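Side-chain contacts in avidin-related protein 4/5 (Gallus gallus, PDB 1Y55), which binds biotin in a pocket within its antiparallel beta-barrel, with high affinity, and assembles as a tetramer: residues T32-V37 and G42-S47; T75-Q80 and N116-L121; T7-W10 and S16-T19; R21-N24 and E28-G31; G51-H54 and Q59-F62. The protein carries 1 engineered substitution. One frame throughout, in Å; residues are numbered along the deposited sequence.

Interaction 1 of 5, residues T32-V37 and G42-S47; sequences TYLTAV and GNITLS. With BTN (biotin), chain C.
Y33 and S47 form an antiparallel hydrogen-bonded pair: Y33 N donates to S47 O at 2.8 Å, and S47 N answers to Y33 O at 3.0 Å. End-to-end, the touching parts run 154° apart, and they diverge past this one bridge, T35 CA standing 7.2 Å from I44 CA. Where the direct bonds stop, a water donates to Y33 O and T45 O and accepts from T35 N, so the Y33 carbonyl is gripped by a backbone N-H and by solvent.

Among the side chains, L46 wraps the strand edge, its CD1 reaching T32 CB at 3.7 Å and also touching L34 CB. Further along, I44 crosses T35 at about a right angle, with 4.0 Å between the two CG2 methyls. The T35 hydroxyl stands anti to the backbone N (chi1 -177°), which turns it from I44 toward the ligand. There BTN N2 donates to T35 OG1 at 2.9 Å along a nearly straight line (174° at the hydrogen). T35 OG1 spends its own proton on a lone pair of V37 O, in the carbonyl plane and 2.6 Å away, which fixes the rotation of the hydroxyl. Y33 OH donates to BTN O3 at 2.7 Å, the oxygen lying in plane at the ring edge. With the 42-47 segment packing behind them, Y33, T35 and V37 form part of the wall of the biotin pocket characteristic of the avidin fold.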
# COMPACT_ATOMS: atom_id res chain seq x y z
N THR A 32 -14.96 -16.62 -9.80
CA THR A 32 -14.72 -15.78 -10.97
C THR A 32 -14.92 -14.32 -10.59
O THR A 32 -15.63 -13.99 -9.65
CB THR A 32 -15.63 -16.14 -12.14
OG1 THR A 32 -16.99 -15.89 -11.75
CG2 THR A 32 -15.51 -17.60 -12.54
N TYR A 33 -14.28 -13.46 -11.38
CA TYR A 33 -14.27 -12.03 -11.13
C TYR A 33 -14.50 -11.33 -12.47
O TYR A 33 -13.74 -11.57 -13.41
CB TYR A 33 -12.93 -11.61 -10.52
CG TYR A 33 -12.97 -10.30 -9.77
CD1 TYR A 33 -12.99 -9.08 -10.43
CD2 TYR A 33 -12.97 -10.28 -8.38
CE1 TYR A 33 -13.02 -7.87 -9.74
CE2 TYR A 33 -13.00 -9.08 -7.69
CZ TYR A 33 -13.03 -7.88 -8.36
OH TYR A 33 -13.07 -6.73 -7.62
N LEU A 34 -15.52 -10.48 -12.53
CA LEU A 34 -15.80 -9.65 -13.70
C LEU A 34 -15.56 -8.20 -13.28
O LEU A 34 -16.38 -7.59 -12.59
CB LEU A 34 -17.23 -9.86 -14.21
CG LEU A 34 -17.54 -9.16 -15.52
CD1 LEU A 34 -16.66 -9.64 -16.65
CD2 LEU A 34 -19.01 -9.34 -15.87
N THR A 35 -14.40 -7.68 -13.64
CA THR A 35 -14.08 -6.31 -13.28
C THR A 35 -14.86 -5.33 -14.14
O THR A 35 -15.03 -5.54 -15.34
CB THR A 35 -12.58 -6.03 -13.34
OG1 THR A 35 -12.36 -4.67 -12.90
CG2 THR A 35 -11.97 -6.21 -14.74
N ALA A 36 -15.33 -4.24 -13.52
CA ALA A 36 -16.00 -3.18 -14.27
C ALA A 36 -15.01 -2.28 -15.00
O ALA A 36 -15.39 -1.60 -15.96
CB ALA A 36 -16.84 -2.35 -13.33
N VAL A 37 -13.76 -2.24 -14.51
CA VAL A 37 -12.73 -1.32 -14.98
C VAL A 37 -11.44 -2.08 -15.27
O VAL A 37 -11.16 -3.13 -14.68
CB VAL A 37 -12.45 -0.18 -13.96
CG1 VAL A 37 -13.67 0.71 -13.81
CG2 VAL A 37 -12.00 -0.74 -12.61
N GLY A 42 -11.89 -2.54 -23.08
CA GLY A 42 -12.36 -3.26 -24.25
C GLY A 42 -11.90 -4.71 -24.30
O GLY A 42 -12.43 -5.51 -25.08
N ASN A 43 -10.90 -5.04 -23.49
CA ASN A 43 -10.37 -6.39 -23.42
C ASN A 43 -10.93 -7.23 -22.27
O ASN A 43 -10.61 -8.39 -22.18
CB ASN A 43 -8.84 -6.35 -23.30
CG ASN A 43 -8.17 -5.84 -24.55
OD1 ASN A 43 -8.77 -5.79 -25.62
ND2 ASN A 43 -6.91 -5.44 -24.41
N ILE A 44 -11.75 -6.66 -21.39
CA ILE A 44 -12.13 -7.38 -20.17
C ILE A 44 -12.85 -8.68 -20.50
O ILE A 44 -13.78 -8.71 -21.32
CB ILE A 44 -13.02 -6.52 -19.28
CG1 ILE A 44 -12.22 -5.37 -18.67
CG2 ILE A 44 -13.65 -7.37 -18.16
CD1 ILE A 44 -13.07 -4.28 -18.11
N THR A 45 -12.41 -9.75 -19.85
CA THR A 45 -13.10 -11.03 -19.84
C THR A 45 -13.17 -11.56 -18.42
O THR A 45 -12.35 -11.19 -17.56
CB THR A 45 -12.41 -12.07 -20.73
OG1 THR A 45 -11.07 -12.29 -20.24
CG2 THR A 45 -12.34 -11.60 -22.18
N LEU A 46 -14.14 -12.42 -18.16
CA LEU A 46 -14.29 -13.09 -16.89
C LEU A 46 -12.99 -13.79 -16.52
O LEU A 46 -12.40 -14.47 -17.37
CB LEU A 46 -15.42 -14.11 -16.99
CG LEU A 46 -15.89 -14.72 -15.66
CD1 LEU A 46 -16.53 -13.65 -14.77
CD2 LEU A 46 -16.85 -15.86 -15.91
N SER A 47 -12.55 -13.65 -15.28
CA SER A 47 -11.25 -14.14 -14.86
C SER A 47 -11.36 -14.96 -13.58
O SER A 47 -12.19 -14.68 -12.71
CB SER A 47 -10.31 -12.97 -14.65
OG SER A 47 -10.06 -12.31 -15.89
C11 BTN C . -6.08 -5.12 -15.84
O11 BTN C . -6.41 -3.80 -15.85
O12 BTN C . -5.16 -5.60 -16.63
C10 BTN C . -6.74 -6.07 -14.94
C9 BTN C . -7.99 -5.55 -14.27
C8 BTN C . -7.68 -4.83 -12.96
C7 BTN C . -8.97 -4.33 -12.28
C2 BTN C . -8.73 -3.76 -10.86
S1 BTN C . -8.31 -4.95 -9.62
C6 BTN C . -8.48 -3.66 -8.38
C5 BTN C . -9.73 -2.87 -8.78
N1 BTN C . -10.95 -3.44 -8.26
C3 BTN C . -11.73 -3.87 -9.24
O3 BTN C . -12.91 -4.43 -9.04
N2 BTN C . -11.19 -3.66 -10.43
C4 BTN C . -9.92 -2.96 -10.30
O HOH W 1 -12.76 -9.64 -15.20

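Interaction 2 of 5, residues T75-Q80 and N116-L121; sequences TVFTGQ and NNFTRL. With BTN (biotin), chain C.
F77 turns the edge of its ring to N116, with CE2 3.5 Å from OD1 and the oxygen in the ring plane. Because OD1 lies in that plane, it faces the rim C-H at CE2, an approach that is probably mildly favourable electrostatically; the amide is turned 27° from the ring. The same OD1 accepts the ureido N-H of biotin: BTN N1 to N116 OD1 is 2.8 Å, with 168° at the hydrogen. Next to it, F77 CZ lies 4.1 Å from BTN C6 and so borders the bicyclic ring system. F77 CE2 has a second neighbour in F118 CZ, also 4.1 Å away. These two side chains cross at about a right angle, and the F77 atom meets the F118 ring at its edge. On the sulfur side, T75 presents its hydroxyl to the thioether, OG1 being 3.5 Å from BTN S1.

A second shell sets these groups. N116 ND2 is hydrogen-bonded to N13 OD1, which supports the assignment of the amide ends and leaves OD1 directed at the ligand. T75 OG1 is held by W68 NE1, while the F77 ring meets those of F64, W95 and Y33. No hydrogen bond joins the two segments, and F77 CA and N116 CA, their nearest pair, stand 8.8 Å apart. The contact therefore bridges the barrel interior through side chains. Strand 74-83 pairs with 61-67 and 89-98, and the latter separates it from strand 111-120, whose other neighbour is strand 8-12.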
# COMPACT_ATOMS: atom_id res chain seq x y z
N THR A 75 -4.03 -9.39 -9.62
CA THR A 75 -4.41 -8.65 -8.42
C THR A 75 -4.56 -9.59 -7.25
O THR A 75 -5.08 -10.70 -7.40
CB THR A 75 -5.72 -7.88 -8.62
OG1 THR A 75 -5.53 -7.01 -9.74
CG2 THR A 75 -6.10 -7.03 -7.40
N VAL A 76 -4.15 -9.15 -6.07
CA VAL A 76 -4.51 -9.82 -4.82
C VAL A 76 -5.37 -8.89 -3.99
O VAL A 76 -5.14 -7.68 -3.95
CB VAL A 76 -3.27 -10.29 -4.03
CG1 VAL A 76 -2.53 -11.39 -4.78
CG2 VAL A 76 -2.32 -9.14 -3.70
N PHE A 77 -6.35 -9.49 -3.33
CA PHE A 77 -7.24 -8.81 -2.39
C PHE A 77 -7.12 -9.47 -1.02
O PHE A 77 -7.05 -10.70 -0.93
CB PHE A 77 -8.71 -8.96 -2.81
CG PHE A 77 -9.11 -8.23 -4.06
CD1 PHE A 77 -8.81 -8.75 -5.31
CD2 PHE A 77 -9.85 -7.05 -3.99
CE1 PHE A 77 -9.24 -8.10 -6.46
CE2 PHE A 77 -10.26 -6.40 -5.15
CZ PHE A 77 -9.94 -6.92 -6.37
N THR A 78 -7.14 -8.67 0.03
CA THR A 78 -7.29 -9.21 1.38
C THR A 78 -8.25 -8.36 2.16
O THR A 78 -8.39 -7.17 1.91
CB THR A 78 -5.92 -9.37 2.04
OG1 THR A 78 -6.02 -10.11 3.27
CG2 THR A 78 -5.27 -8.05 2.38
N GLY A 79 -8.93 -8.95 3.12
CA GLY A 79 -9.90 -8.21 3.89
C GLY A 79 -10.58 -9.07 4.92
O GLY A 79 -10.08 -10.14 5.29
N GLN A 80 -11.72 -8.58 5.37
CA GLN A 80 -12.50 -9.23 6.41
C GLN A 80 -13.98 -9.15 6.06
O GLN A 80 -14.44 -8.15 5.51
CB GLN A 80 -12.19 -8.60 7.79
CG GLN A 80 -12.81 -9.32 8.97
CD GLN A 80 -12.31 -8.87 10.34
OE1 GLN A 80 -12.76 -9.45 11.37
NE2 GLN A 80 -11.46 -7.91 10.41
N ASN A 116 -11.62 -1.84 -1.88
CA ASN A 116 -12.93 -2.13 -2.41
C ASN A 116 -13.83 -2.63 -1.29
O ASN A 116 -13.45 -3.49 -0.51
CB ASN A 116 -12.92 -3.21 -3.51
CG ASN A 116 -12.59 -2.70 -4.90
OD1 ASN A 116 -11.68 -3.24 -5.55
ND2 ASN A 116 -13.36 -1.74 -5.40
N ASN A 117 -15.06 -2.13 -1.28
CA ASN A 117 -16.10 -2.60 -0.38
C ASN A 117 -17.08 -3.43 -1.18
O ASN A 117 -17.53 -2.99 -2.23
CB ASN A 117 -16.78 -1.38 0.24
CG ASN A 117 -15.77 -0.48 0.96
OD1 ASN A 117 -14.98 -0.97 1.73
ND2 ASN A 117 -15.79 0.82 0.69
N PHE A 118 -17.38 -4.64 -0.71
CA PHE A 118 -18.29 -5.54 -1.41
C PHE A 118 -19.53 -5.80 -0.55
O PHE A 118 -19.44 -5.95 0.67
CB PHE A 118 -17.67 -6.93 -1.69
CG PHE A 118 -16.47 -6.94 -2.63
CD1 PHE A 118 -16.60 -7.42 -3.92
CD2 PHE A 118 -15.22 -6.55 -2.20
CE1 PHE A 118 -15.50 -7.50 -4.78
CE2 PHE A 118 -14.12 -6.62 -3.05
CZ PHE A 118 -14.26 -7.10 -4.34
N THR A 119 -20.67 -5.91 -1.22
CA THR A 119 -21.90 -6.37 -0.61
C THR A 119 -22.53 -7.44 -1.49
O THR A 119 -22.18 -7.58 -2.66
CB THR A 119 -22.89 -5.21 -0.39
OG1 THR A 119 -23.13 -4.54 -1.62
CG2 THR A 119 -22.33 -4.16 0.59
N ARG A 120 -23.44 -8.21 -0.92
CA ARG A 120 -24.01 -9.34 -1.64
C ARG A 120 -24.93 -8.91 -2.76
O ARG A 120 -25.65 -7.92 -2.65
CB ARG A 120 -24.76 -10.27 -0.69
CG ARG A 120 -23.83 -11.10 0.20
CD ARG A 120 -24.53 -12.27 0.87
NE ARG A 120 -23.67 -13.04 1.76
CZ ARG A 120 -22.83 -14.01 1.38
NH1 ARG A 120 -22.11 -14.66 2.29
NH2 ARG A 120 -22.66 -14.31 0.11
N LEU A 121 -24.91 -9.64 -3.85
CA LEU A 121 -25.77 -9.23 -4.94
C LEU A 121 -27.25 -9.29 -4.53
O LEU A 121 -27.99 -8.32 -4.71
CB LEU A 121 -25.46 -9.97 -6.24
CG LEU A 121 -26.48 -9.68 -7.33
CD1 LEU A 121 -26.32 -8.25 -7.81
CD2 LEU A 121 -26.39 -10.64 -8.49
C11 BTN C . -6.08 -5.12 -15.84
O11 BTN C . -6.41 -3.80 -15.85
O12 BTN C . -5.16 -5.60 -16.63
C10 BTN C . -6.74 -6.07 -14.94
C9 BTN C . -7.99 -5.55 -14.27
C8 BTN C . -7.68 -4.83 -12.96
C7 BTN C . -8.97 -4.33 -12.28
C2 BTN C . -8.73 -3.76 -10.86
S1 BTN C . -8.31 -4.95 -9.62
C6 BTN C . -8.48 -3.66 -8.38
C5 BTN C . -9.73 -2.87 -8.78
N1 BTN C . -10.95 -3.44 -8.26
C3 BTN C . -11.73 -3.87 -9.24
O3 BTN C . -12.91 -4.43 -9.04
N2 BTN C . -11.19 -3.66 -10.43
C4 BTN C . -9.92 -2.96 -10.30

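Interaction 3 of 5, residues T7-W10 and S16-T19; sequences TGKW and SIMT. With BTN (biotin), chain C.
W10 and M18 sit as a hydrogen-bonded pair in the beta hairpin of strands 8-12 and 17-20, whose turn-side end reaches the biotin pocket. The axes of 8-10 and 17-19 approach to 4.7 Å at 167°, close to ideal antiparallel. W10 N donates to M18 O at 2.8 Å, and M18 N returns the bond to W10 O at 3.0 Å. C-H groups fill the intervals, for example K9 CA at 3.3 Å from M18 O.

On the face of W10 and M18, the methionine CG occupies the position between backbone N and carbonyl carbon (chi1 63°). From there the extended chain slants across the tryptophan side chain: CG lies 4.1 Å from W10 CB, and the terminal CE also comes close to W10 CD1. The indole N-H is used elsewhere, on L6 O.

The face of K9 and T19 is more polar. In the one of two K9 conformers described here, the chain bends at its last two torsions and brings NZ to T19 OG1 at 3.0 Å, while CG touches I17 CG2 at 3.7 Å. Because a second conformer of K9 is present, this bond is not certain to form all the time. Toward the ligand, S16 OG donates to BTN O3 at 2.7 Å and is itself the acceptor for A36 N; N12 OD1 takes S16 N.

Around the hairpin, W10 and M18 both pack on F118 of strand 111-120 and L91 of strand 89-98. M18 also touches Y33 of strand 28-34, which pairs with strand 17-20 along its other edge.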
# COMPACT_ATOMS: atom_id res chain seq x y z
N THR A 7 -18.72 -17.70 -0.05
CA THR A 7 -19.60 -18.29 -1.07
C THR A 7 -20.79 -17.40 -1.44
O THR A 7 -21.49 -16.90 -0.57
CB THR A 7 -20.12 -19.64 -0.58
OG1 THR A 7 -19.00 -20.50 -0.30
CG2 THR A 7 -20.93 -20.36 -1.67
N GLY A 8 -20.98 -17.20 -2.75
CA GLY A 8 -22.07 -16.41 -3.30
C GLY A 8 -21.57 -15.33 -4.23
O GLY A 8 -20.40 -15.26 -4.57
N LYS A 9 -22.48 -14.47 -4.66
CA LYS A 9 -22.17 -13.39 -5.60
C LYS A 9 -22.14 -12.06 -4.86
O LYS A 9 -22.98 -11.80 -4.00
CB LYS A 9 -23.21 -13.36 -6.73
CG LYS A 9 -22.82 -12.57 -7.98
CD LYS A 9 -23.91 -12.61 -9.05
CE LYS A 9 -24.02 -13.96 -9.74
NZ LYS A 9 -22.94 -14.19 -10.72
N TRP A 10 -21.16 -11.23 -5.21
CA TRP A 10 -20.89 -9.96 -4.56
C TRP A 10 -20.69 -8.89 -5.63
O TRP A 10 -20.20 -9.19 -6.72
CB TRP A 10 -19.59 -10.04 -3.75
CG TRP A 10 -19.59 -11.08 -2.66
CD1 TRP A 10 -19.29 -12.40 -2.80
CD2 TRP A 10 -19.87 -10.87 -1.28
NE1 TRP A 10 -19.36 -13.03 -1.58
CE2 TRP A 10 -19.73 -12.11 -0.63
CE3 TRP A 10 -20.22 -9.76 -0.51
CZ2 TRP A 10 -19.93 -12.26 0.74
CZ3 TRP A 10 -20.43 -9.91 0.84
CH2 TRP A 10 -20.27 -11.15 1.45
N SER A 16 -17.83 -3.91 -10.03
CA SER A 16 -17.35 -5.25 -10.37
C SER A 16 -18.17 -6.30 -9.67
O SER A 16 -18.73 -6.05 -8.61
CB SER A 16 -15.89 -5.38 -9.95
OG SER A 16 -15.11 -4.41 -10.62
N ILE A 17 -18.22 -7.49 -10.25
CA ILE A 17 -18.95 -8.63 -9.70
C ILE A 17 -18.00 -9.78 -9.48
O ILE A 17 -17.19 -10.08 -10.34
CB ILE A 17 -20.09 -9.08 -10.63
CG1 ILE A 17 -21.06 -7.94 -10.85
CG2 ILE A 17 -20.79 -10.32 -10.08
CD1 ILE A 17 -22.13 -8.28 -11.87
N MET A 18 -18.10 -10.47 -8.35
CA MET A 18 -17.40 -11.73 -8.23
C MET A 18 -18.35 -12.78 -7.68
O MET A 18 -19.28 -12.50 -6.93
CB MET A 18 -16.14 -11.65 -7.41
CG MET A 18 -16.39 -11.28 -6.03
SD MET A 18 -14.79 -11.41 -5.04
CE MET A 18 -15.44 -11.05 -3.45
N THR A 19 -18.06 -14.01 -8.07
CA THR A 19 -18.83 -15.16 -7.69
C THR A 19 -17.88 -16.17 -7.08
O THR A 19 -16.92 -16.58 -7.70
CB THR A 19 -19.50 -15.77 -8.91
OG1 THR A 19 -20.27 -14.76 -9.59
CG2 THR A 19 -20.52 -16.84 -8.49
C11 BTN C . -6.08 -5.12 -15.84
O11 BTN C . -6.41 -3.80 -15.85
O12 BTN C . -5.16 -5.60 -16.63
C10 BTN C . -6.74 -6.07 -14.94
C9 BTN C . -7.99 -5.55 -14.27
C8 BTN C . -7.68 -4.83 -12.96
C7 BTN C . -8.97 -4.33 -12.28
C2 BTN C . -8.73 -3.76 -10.86
S1 BTN C . -8.31 -4.95 -9.62
C6 BTN C . -8.48 -3.66 -8.38
C5 BTN C . -9.73 -2.87 -8.78
N1 BTN C . -10.95 -3.44 -8.26
C3 BTN C . -11.73 -3.87 -9.24
O3 BTN C . -12.91 -4.43 -9.04
N2 BTN C . -11.19 -3.66 -10.43
C4 BTN C . -9.92 -2.96 -10.30

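Interaction 4 of 5, residues R21-N24 and E28-G31; sequences RAVN and EFTG
N24 reaches over E28, and its side chain can be followed from root to amide. CB lies 4.0 Å from E28 O. CG, set between the backbone N and the carbonyl carbon (chi1 75°), folds the amide back toward the partner strand. OD1 then accepts from E28 N at 2.9 Å, the donor standing well above the carbonyl plane (48°) and so not on a lone pair. ND2 donates to E28 OE1 at 2.9 Å; the acceptor is nearly in the amide plane and uses its anti lone pair. The two side-chain bonds, at OD1 and ND2, hold the N24 amide, the ND2 bond alone steadies the carboxylate, and N24 N to E28 O at 3.0 Å ties the backbones. Were N24 an alanine, E28 N and the E28 carboxylate would probably lose these mates, and the carboxylate would be set free to swing.

Further along, R21 N donates to T30 O at 2.9 Å in an almost straight bond (177°). Between these direct bonds the two backbones part, and a water accepts from T30 N and donates to A22 O. V23 lies alongside F29, CG2 to CB 4.1 Å. The R21 chain extends along the strand until the edge of its guanidinium meets T30 CG2, 3.2 Å from NH1, while a second water links NH1 to G31 O. The T30 hydroxyl is taken by L49 O.

E28 also packs on L50 of a neighbouring subunit. N24 OD1 bonds weakly to R26 N as in an Asx turn, and 21-24 runs antiparallel to 28-31 in the connection between consecutive strands 17-20 and 28-34 of the avidin up-and-down barrel.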
# COMPACT_ATOMS: atom_id res chain seq x y z
N ARG A 21 -17.38 -19.87 -5.08
CA ARG A 21 -17.97 -21.19 -4.97
C ARG A 21 -17.82 -21.69 -3.52
O ARG A 21 -17.58 -20.90 -2.61
CB ARG A 21 -17.34 -22.12 -6.00
CG ARG A 21 -17.49 -21.65 -7.46
CD ARG A 21 -17.03 -22.68 -8.48
NE ARG A 21 -17.11 -22.20 -9.87
CZ ARG A 21 -16.17 -21.51 -10.50
NH1 ARG A 21 -15.05 -21.17 -9.89
NH2 ARG A 21 -16.35 -21.14 -11.77
N ALA A 22 -18.00 -22.99 -3.30
CA ALA A 22 -17.96 -23.54 -1.96
C ALA A 22 -16.61 -23.34 -1.30
O ALA A 22 -15.57 -23.46 -1.94
CB ALA A 22 -18.28 -25.02 -2.01
N VAL A 23 -16.64 -23.02 -0.02
CA VAL A 23 -15.43 -22.91 0.79
C VAL A 23 -15.20 -24.27 1.44
O VAL A 23 -16.09 -24.82 2.08
CB VAL A 23 -15.60 -21.83 1.86
CG1 VAL A 23 -14.37 -21.74 2.73
CG2 VAL A 23 -15.89 -20.48 1.22
N ASN A 24 -14.02 -24.84 1.25
CA ASN A 24 -13.75 -26.18 1.75
C ASN A 24 -13.33 -26.16 3.22
O ASN A 24 -13.34 -25.10 3.85
CB ASN A 24 -12.78 -26.93 0.83
CG ASN A 24 -11.34 -26.48 0.95
OD1 ASN A 24 -10.97 -25.72 1.82
ND2 ASN A 24 -10.52 -26.98 0.03
N GLU A 28 -10.30 -22.90 1.65
CA GLU A 28 -9.98 -22.57 0.28
C GLU A 28 -11.24 -22.41 -0.56
O GLU A 28 -12.24 -23.11 -0.37
CB GLU A 28 -9.11 -23.65 -0.35
CG GLU A 28 -7.83 -23.91 0.40
CD GLU A 28 -7.11 -25.12 -0.14
OE1 GLU A 28 -7.79 -26.15 -0.41
OE2 GLU A 28 -5.87 -25.06 -0.26
N PHE A 29 -11.18 -21.49 -1.52
CA PHE A 29 -12.28 -21.25 -2.44
C PHE A 29 -11.77 -20.82 -3.80
O PHE A 29 -10.71 -20.22 -3.93
CB PHE A 29 -13.26 -20.21 -1.89
CG PHE A 29 -12.63 -18.89 -1.55
CD1 PHE A 29 -12.51 -17.88 -2.51
CD2 PHE A 29 -12.16 -18.63 -0.27
CE1 PHE A 29 -11.94 -16.65 -2.19
CE2 PHE A 29 -11.58 -17.41 0.04
CZ PHE A 29 -11.47 -16.41 -0.91
N THR A 30 -12.58 -21.12 -4.80
CA THR A 30 -12.38 -20.61 -6.14
C THR A 30 -13.58 -19.79 -6.55
O THR A 30 -14.59 -19.74 -5.86
CB THR A 30 -12.11 -21.76 -7.09
OG1 THR A 30 -11.49 -21.26 -8.29
CG2 THR A 30 -13.40 -22.50 -7.47
N GLY A 31 -13.45 -19.11 -7.67
CA GLY A 31 -14.52 -18.29 -8.17
C GLY A 31 -14.13 -17.58 -9.44
O GLY A 31 -13.13 -17.89 -10.08
O HOH W 2 -12.75 -20.33 -11.40
O HOH W 3 -14.45 -23.32 -4.28

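Interaction 5 of 5, residues G51-H54 and Q59-F62; sequences GIQH and QPTF
T61 O is gripped twice by H54: the backbone N donates at 3.0 Å, nearly in line with the carbonyl bond (C=O...N 173°), and ND1 adds a weak bond at 3.5 Å. The oxygen lies in the plane of the imidazole at its edge. The H54 and T61 side chains lie alongside each other, with H54 ND1 3.2 Å from T61 CG2. Away from the turn, Q53 and F62 form a non-hydrogen-bonded pair, their CB atoms 3.7 Å apart. The F62 CA-H meets I52 O at 3.3 Å. F62 CG sits between backbone N and carbonyl carbon (chi1 61°), which carries the ring away from this strand toward L91 and T93. P60 lays its CB against H54 O at 3.3 Å.

H54 NE2 bonds to S71 O of a neighbouring subunit, and the ring stacks on H67 of that subunit. With an alanine in place of H54, S71 O and H67 of that subunit would be likely to lose their donor and stacking partner, opening a gap at the interface.

The contact closes the turn end of the 47-53/61-67 hairpin, flanked by strand 28-34 through G51 and F29 and by strand 74-83 through F62 and G79.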
# COMPACT_ATOMS: atom_id res chain seq x y z
N GLY A 51 -8.48 -18.41 -3.47
CA GLY A 51 -8.13 -17.83 -2.19
C GLY A 51 -8.38 -18.73 -1.00
O GLY A 51 -8.74 -19.89 -1.14
N ILE A 52 -8.12 -18.16 0.17
CA ILE A 52 -8.32 -18.83 1.44
C ILE A 52 -8.93 -17.87 2.44
O ILE A 52 -8.45 -16.74 2.59
CB ILE A 52 -7.01 -19.40 2.04
CG1 ILE A 52 -6.05 -19.98 0.99
CG2 ILE A 52 -7.36 -20.48 3.06
CD1 ILE A 52 -4.71 -20.41 1.57
N GLN A 53 -9.95 -18.33 3.15
CA GLN A 53 -10.50 -17.62 4.30
C GLN A 53 -10.26 -18.45 5.55
O GLN A 53 -10.04 -19.65 5.49
CB GLN A 53 -12.01 -17.36 4.15
CG GLN A 53 -12.91 -18.60 4.16
CD GLN A 53 -14.37 -18.23 4.41
OE1 GLN A 53 -14.83 -18.27 5.57
NE2 GLN A 53 -15.07 -17.83 3.37
N HIS A 54 -10.32 -17.79 6.70
CA HIS A 54 -10.36 -18.49 7.96
C HIS A 54 -11.75 -19.13 8.14
O HIS A 54 -12.75 -18.64 7.63
CB HIS A 54 -10.01 -17.55 9.09
CG HIS A 54 -8.55 -17.24 9.16
ND1 HIS A 54 -7.86 -16.40 8.30
CD2 HIS A 54 -7.65 -17.69 10.05
CE1 HIS A 54 -6.58 -16.41 8.67
NE2 HIS A 54 -6.43 -17.17 9.73
N GLN A 59 -16.32 -13.74 11.68
CA GLN A 59 -16.01 -12.61 10.81
C GLN A 59 -14.58 -12.82 10.30
O GLN A 59 -13.63 -12.18 10.77
CB GLN A 59 -16.12 -11.30 11.58
CG GLN A 59 -17.55 -11.01 12.01
CD GLN A 59 -17.75 -9.62 12.57
OE1 GLN A 59 -18.61 -8.89 12.10
NE2 GLN A 59 -16.95 -9.23 13.55
N PRO A 60 -14.41 -13.77 9.38
CA PRO A 60 -13.06 -14.20 8.98
C PRO A 60 -12.31 -13.17 8.17
O PRO A 60 -12.91 -12.44 7.36
CB PRO A 60 -13.33 -15.43 8.13
CG PRO A 60 -14.67 -15.16 7.54
CD PRO A 60 -15.45 -14.53 8.66
N THR A 61 -10.99 -13.17 8.33
CA THR A 61 -10.13 -12.55 7.33
C THR A 61 -9.94 -13.57 6.17
O THR A 61 -10.16 -14.78 6.30
CB THR A 61 -8.84 -12.11 7.92
OG1 THR A 61 -8.92 -11.20 9.02
CG2 THR A 61 -7.94 -13.21 8.14
N PHE A 62 -9.49 -13.05 5.04
CA PHE A 62 -9.33 -13.85 3.83
C PHE A 62 -8.38 -13.14 2.88
O PHE A 62 -8.08 -11.95 3.03
CB PHE A 62 -10.70 -14.09 3.14
CG PHE A 62 -11.37 -12.83 2.72
CD1 PHE A 62 -11.03 -12.22 1.50
CD2 PHE A 62 -12.30 -12.20 3.54
CE1 PHE A 62 -11.60 -11.01 1.14
CE2 PHE A 62 -12.89 -11.02 3.15
CZ PHE A 62 -12.54 -10.43 1.96

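Overall arrangement
From the N terminus, interaction 3 first closes the turn between strands 8-12 and 17-20. Interaction 4 then closes the short connection before strand 28-34, and T7 bonds R21 to tie the two together. Interaction 1 shuts the loop leading to strand 47-53; its T32 and L34 bond back to strand 17-20. Interaction 5 closes the next hairpin, its G51 pairing with F29 of interaction 4. Interaction 2 alone spans a long gap, crossing the barrel from 75-80 to 116-121 and bonding to F62 of interaction 5. All five lie in series, none nested or crossing. K9 bonds to L121, just past the last strand, where that strand runs beside the first; interactions 1, 2 and 3 share biotin.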